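Local coordinates for chinitase A (Streptomyces coelicolor, PDB 3EBV), which probably binds chitin and cleaves it internally as an endochitinase, and is represented here by its glycosyl hydrolase family 18 domain, at residues 83-89 and 119-123; 240-245 and 286-291. One frame throughout, in Å; residues are numbered along the deposited sequence.

How the interactions relate
Both contacts belong to a single domain, the beta/alpha barrel of family 18, and lie on opposite sides of the chain's centre, with their own centres about 28 Å apart and their nearest atoms about 18 Å apart. Interaction 1 comes first along the chain and closes before interaction 2 opens. It joins the ends of the neighbouring parallel strands 77-84 and 115-120, where the family's sequence signature suggests the active site lies. Interaction 2 pairs helices 237-249 and 282-292 on the outside of the barrel, one before and one after strand 267-271, which closes the ring against strand 6-12. The first thus probably concerns the active site, the second the outer helical layer.

Interaction 1: residues 83-89 and 119-123; sequences GGEKGTV and DLENG
Glu-121 lays its carboxylate beside Gly-84 and Glu-85, at the start of the type I turn that runs to Gly-87, where two parallel strands of the family 18 beta/alpha barrel end side by side. Asp-119 and Glu-121 close the DxxDxDxE signature of these enzymes, and Gly-83 and Gly-84 end the SxGG signature, so the contact lies at what is probably the active site. The strands 77-84 and 115-120, linked through helix 94-111, form a beta-alpha-beta crossover; Gly-84 N donates to Asp-119 O (2.9 Å). A side chain on Gly-83 would run into that same carbonyl. Glu-121 holds CG beside its own backbone N (chi1 -58°) and then runs extended, which brings OE1 to 3.5 Å from Glu-85 CG. The two glutamate chains pass each other at a slant with their carboxylate planes 74° apart, while OE2 of Glu-121 is hydrogen-bonded by Gln-179. With an alanine here, Gln-179 would probably be left without its carboxylate partner and a gap opened beside Gly-84 and Glu-85. Leu-120 turns its CD2 branch to Val-89, meeting CB at 3.8 Å with the two side chains nearly perpendicular. Asn-122 sets its CG between the backbone N and the carbonyl carbon (chi1 59°), and its amide thereby swings back toward Val-89, at the far end of segment 83-89. A water links Glu-121 N to Gly-84 O, bridging the two segments. Asn-122 ND2 donates to Val-89 O at 3.0 Å, the oxygen lying near the plane of the amide but approached from above its own carbonyl plane.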
loop_
_atom_site.group_PDB
_atom_site.type_symbol
_atom_site.label_atom_id
_atom_site.label_comp_id
_atom_site.label_asym_id
_atom_site.label_seq_id
_atom_site.Cartn_x
_atom_site.Cartn_y
_atom_site.Cartn_z
ATOM N N GLY A 83 9.002 0.115 -6.749
ATOM C CA GLY A 83 8.635 -1.120 -7.433
ATOM C C GLY A 83 7.586 -0.893 -8.475
ATOM O O GLY A 83 7.820 -0.181 -9.462
ATOM N N GLY A 84 6.443 -1.533 -8.275
ATOM C CA GLY A 84 5.387 -1.468 -9.259
ATOM C C GLY A 84 5.543 -2.610 -10.238
ATOM O O GLY A 84 6.586 -3.284 -10.269
ATOM N N GLU A 85 4.510 -2.847 -11.050
ATOM C CA GLU A 85 4.513 -3.976 -11.984
ATOM C C GLU A 85 5.786 -4.050 -12.827
ATOM O O GLU A 85 6.349 -5.146 -13.038
ATOM C CB GLU A 85 3.290 -3.895 -12.907
ATOM C CG GLU A 85 2.047 -4.469 -12.266
ATOM C CD GLU A 85 0.904 -4.630 -13.248
ATOM O OE1 GLU A 85 0.994 -4.057 -14.370
ATOM O OE2 GLU A 85 -0.081 -5.329 -12.880
ATOM N N LYS A 86 6.240 -2.892 -13.292
ATOM C CA LYS A 86 7.412 -2.843 -14.175
ATOM C C LYS A 86 8.747 -2.537 -13.489
ATOM O O LYS A 86 9.765 -2.332 -14.161
ATOM C CB LYS A 86 7.143 -1.892 -15.347
ATOM C CG LYS A 86 6.058 -2.451 -16.272
ATOM C CD LYS A 86 6.044 -1.780 -17.640
ATOM C CE LYS A 86 5.072 -2.516 -18.569
ATOM N NZ LYS A 86 3.691 -2.490 -17.984
ATOM N N GLY A 87 8.752 -2.558 -12.152
ATOM C CA GLY A 87 9.962 -2.192 -11.392
ATOM C C GLY A 87 11.093 -3.204 -11.575
ATOM O O GLY A 87 10.856 -4.404 -11.786
ATOM N N THR A 88 12.334 -2.716 -11.468
ATOM C CA THR A 88 13.496 -3.597 -11.548
ATOM C C THR A 88 14.455 -3.394 -10.357
ATOM O O THR A 88 15.652 -3.744 -10.457
ATOM C CB THR A 88 14.285 -3.381 -12.863
ATOM O OG1 THR A 88 14.673 -2.015 -12.938
ATOM C CG2 THR A 88 13.440 -3.757 -14.087
ATOM N N VAL A 89 13.949 -2.911 -9.217
ATOM C CA VAL A 89 14.786 -2.762 -8.003
ATOM C C VAL A 89 15.062 -4.138 -7.362
ATOM O O VAL A 89 14.129 -4.947 -7.245
ATOM C CB VAL A 89 14.086 -1.831 -6.968
ATOM C CG1 VAL A 89 14.913 -1.706 -5.663
ATOM C CG2 VAL A 89 13.881 -0.437 -7.578
ATOM N N ASP A 119 6.793 -2.037 -2.704
ATOM C CA ASP A 119 5.952 -2.660 -3.707
ATOM C C ASP A 119 6.812 -3.318 -4.799
ATOM O O ASP A 119 6.464 -3.257 -5.993
ATOM C CB ASP A 119 4.981 -1.628 -4.314
ATOM C CG ASP A 119 3.962 -2.252 -5.245
ATOM O OD1 ASP A 119 3.693 -3.477 -5.178
ATOM O OD2 ASP A 119 3.438 -1.476 -6.082
ATOM N N LEU A 120 7.884 -3.987 -4.374
ATOM C CA LEU A 120 8.679 -4.797 -5.315
ATOM C C LEU A 120 7.824 -5.997 -5.758
ATOM O O LEU A 120 7.324 -6.777 -4.919
ATOM C CB LEU A 120 9.971 -5.301 -4.672
ATOM C CG LEU A 120 10.922 -4.251 -4.084
ATOM C CD1 LEU A 120 12.313 -4.923 -3.793
ATOM C CD2 LEU A 120 11.057 -3.095 -4.974
ATOM N N GLU A 121 7.726 -6.194 -7.072
ATOM C CA GLU A 121 6.978 -7.347 -7.614
ATOM C C GLU A 121 7.869 -8.335 -8.354
ATOM O O GLU A 121 7.385 -9.267 -9.030
ATOM C CB GLU A 121 5.813 -6.841 -8.462
ATOM C CG GLU A 121 4.918 -5.948 -7.603
ATOM C CD GLU A 121 3.623 -5.562 -8.266
ATOM O OE1 GLU A 121 3.356 -6.011 -9.407
ATOM O OE2 GLU A 121 2.899 -4.769 -7.645
ATOM N N ASN A 122 9.181 -8.109 -8.238
ATOM C CA ASN A 122 10.176 -8.920 -8.955
ATOM C C ASN A 122 11.017 -9.727 -7.980
ATOM O O ASN A 122 12.142 -10.152 -8.304
ATOM C CB ASN A 122 11.070 -8.037 -9.848
ATOM C CG ASN A 122 11.826 -6.971 -9.055
ATOM O OD1 ASN A 122 11.314 -6.440 -8.062
ATOM N ND2 ASN A 122 13.025 -6.602 -9.529
ATOM N N GLY A 123 10.476 -9.927 -6.775
ATOM C CA GLY A 123 11.156 -10.708 -5.732
ATOM C C GLY A 123 11.340 -9.878 -4.466
ATOM O O GLY A 123 11.474 -8.637 -4.519
HETATM O O HOH W 1 8.696 -4.310 -8.976
HETATM O O HOH W 2 13.303 -7.527 -6.212
HETATM O O HOH W 3 11.269 -3.528 -8.280
#

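Interaction 2: residues 240-245 and 286-291; sequences VNAALD and SVGAHV
Helices 240-245 and 286-291 run nearly parallel, their axes 10.1 Å apart and crossing at -18°, with Asn-241 and Val-287 nearest in register. They belong to two outer helices of the barrel. Asn-241 stacks its amide on the ring of His-290, the planes 17° apart, and its CB sits 3.6 Å from the ring centroid in a CH-pi contact over the face. The ring is placed there by a first torsion that puts CG roughly anti to the backbone N (chi1 -156°). ND2 of Asn-241 makes a weak bond to Ser-286 OG, whereas OD1, 3.2 Å from His-290 CB, is buried without a polar partner. Towards the barrel wall, Leu-244 CD1 meets Val-291 CG2 at 3.6 Å, and Val-240 lies crosswise to Val-287. His-290 NE2 donates almost straight to Asp-245 OD1 (2.6 Å), which lies in the ring plane and is met on its syn side, though the nitrogen stands off the carboxylate plane. Asn-252 bonds the other oxygen, OD2, and so helps to hold the carboxylate's rotation. Such a short, partly buried bond to a carboxylate would probably raise the affinity of the imidazole for a second proton and give the helix pairing some ionic character.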
loop_
_atom_site.group_PDB
_atom_site.type_symbol
_atom_site.label_atom_id
_atom_site.label_comp_id
_atom_site.label_asym_id
_atom_site.label_seq_id
_atom_site.Cartn_x
_atom_site.Cartn_y
_atom_site.Cartn_z
ATOM N N VAL A 240 -16.147 -4.135 -0.032
ATOM C CA VAL A 240 -15.044 -3.749 0.835
ATOM C C VAL A 240 -15.595 -3.427 2.240
ATOM O O VAL A 240 -15.025 -3.858 3.264
ATOM C CB VAL A 240 -14.277 -2.483 0.319
ATOM C CG1 VAL A 240 -13.117 -2.157 1.263
ATOM C CG2 VAL A 240 -13.792 -2.718 -1.132
ATOM N N ASN A 241 -16.664 -2.634 2.295
ATOM C CA ASN A 241 -17.243 -2.218 3.600
ATOM C C ASN A 241 -17.768 -3.425 4.365
ATOM O O ASN A 241 -17.601 -3.478 5.574
ATOM C CB ASN A 241 -18.343 -1.166 3.381
ATOM C CG ASN A 241 -17.784 0.102 2.769
ATOM O OD1 ASN A 241 -16.577 0.367 2.858
ATOM N ND2 ASN A 241 -18.668 0.928 2.184
ATOM N N ALA A 242 -18.359 -4.391 3.652
ATOM C CA ALA A 242 -18.779 -5.625 4.324
ATOM C C ALA A 242 -17.596 -6.380 4.919
ATOM O O ALA A 242 -17.667 -6.897 6.059
ATOM C CB ALA A 242 -19.552 -6.499 3.384
ATOM N N ALA A 243 -16.503 -6.491 4.169
ATOM C CA ALA A 243 -15.343 -7.190 4.702
ATOM C C ALA A 243 -14.791 -6.471 5.950
ATOM O O ALA A 243 -14.351 -7.102 6.912
ATOM C CB ALA A 243 -14.242 -7.288 3.598
ATOM N N LEU A 244 -14.740 -5.141 5.875
ATOM C CA LEU A 244 -14.297 -4.352 7.038
ATOM C C LEU A 244 -15.202 -4.630 8.248
ATOM O O LEU A 244 -14.679 -4.823 9.339
ATOM C CB LEU A 244 -14.303 -2.854 6.694
ATOM C CG LEU A 244 -13.232 -2.433 5.665
ATOM C CD1 LEU A 244 -13.608 -0.986 5.260
ATOM C CD2 LEU A 244 -11.835 -2.505 6.262
ATOM N N ASP A 245 -16.515 -4.629 8.005
ATOM C CA ASP A 245 -17.497 -4.940 9.082
ATOM C C ASP A 245 -17.239 -6.336 9.617
ATOM O O ASP A 245 -17.320 -6.578 10.833
ATOM C CB ASP A 245 -18.912 -4.855 8.545
ATOM C CG ASP A 245 -19.348 -3.424 8.264
ATOM O OD1 ASP A 245 -18.609 -2.483 8.657
ATOM O OD2 ASP A 245 -20.434 -3.315 7.668
ATOM N N SER A 286 -17.251 6.095 -0.748
ATOM C CA SER A 286 -17.996 5.098 0.060
ATOM C C SER A 286 -17.042 4.426 1.045
ATOM O O SER A 286 -17.365 4.340 2.239
ATOM C CB SER A 286 -18.641 4.073 -0.843
ATOM O OG SER A 286 -19.056 2.949 -0.056
ATOM N N VAL A 287 -15.907 3.906 0.563
ATOM C CA VAL A 287 -14.938 3.241 1.466
ATOM C C VAL A 287 -14.344 4.229 2.451
ATOM O O VAL A 287 -14.182 3.921 3.640
ATOM C CB VAL A 287 -13.855 2.470 0.671
ATOM C CG1 VAL A 287 -12.854 1.829 1.637
ATOM C CG2 VAL A 287 -14.526 1.472 -0.250
ATOM N N GLY A 288 -14.020 5.443 2.003
ATOM C CA GLY A 288 -13.485 6.451 2.936
ATOM C C GLY A 288 -14.448 6.772 4.075
ATOM O O GLY A 288 -14.028 6.793 5.245
ATOM N N ALA A 289 -15.723 7.004 3.743
ATOM C CA ALA A 289 -16.720 7.295 4.777
ATOM C C ALA A 289 -16.779 6.099 5.738
ATOM O O ALA A 289 -16.857 6.280 6.957
ATOM C CB ALA A 289 -18.095 7.533 4.164
ATOM N N HIS A 290 -16.731 4.885 5.191
ATOM C CA HIS A 290 -16.904 3.700 6.050
ATOM C C HIS A 290 -15.714 3.508 6.979
ATOM O O HIS A 290 -15.872 3.224 8.193
ATOM C CB HIS A 290 -17.116 2.452 5.215
ATOM C CG HIS A 290 -17.839 1.379 5.961
ATOM N ND1 HIS A 290 -19.205 1.435 6.166
ATOM C CD2 HIS A 290 -17.407 0.243 6.563
ATOM C CE1 HIS A 290 -19.582 0.364 6.852
ATOM N NE2 HIS A 290 -18.511 -0.370 7.111
ATOM N N VAL A 291 -14.506 3.666 6.436
ATOM C CA VAL A 291 -13.282 3.508 7.232
ATOM C C VAL A 291 -13.217 4.572 8.326
ATOM O O VAL A 291 -12.870 4.264 9.481
ATOM C CB VAL A 291 -12.008 3.532 6.335
ATOM C CG1 VAL A 291 -10.710 3.696 7.153
ATOM C CG2 VAL A 291 -11.946 2.256 5.470
#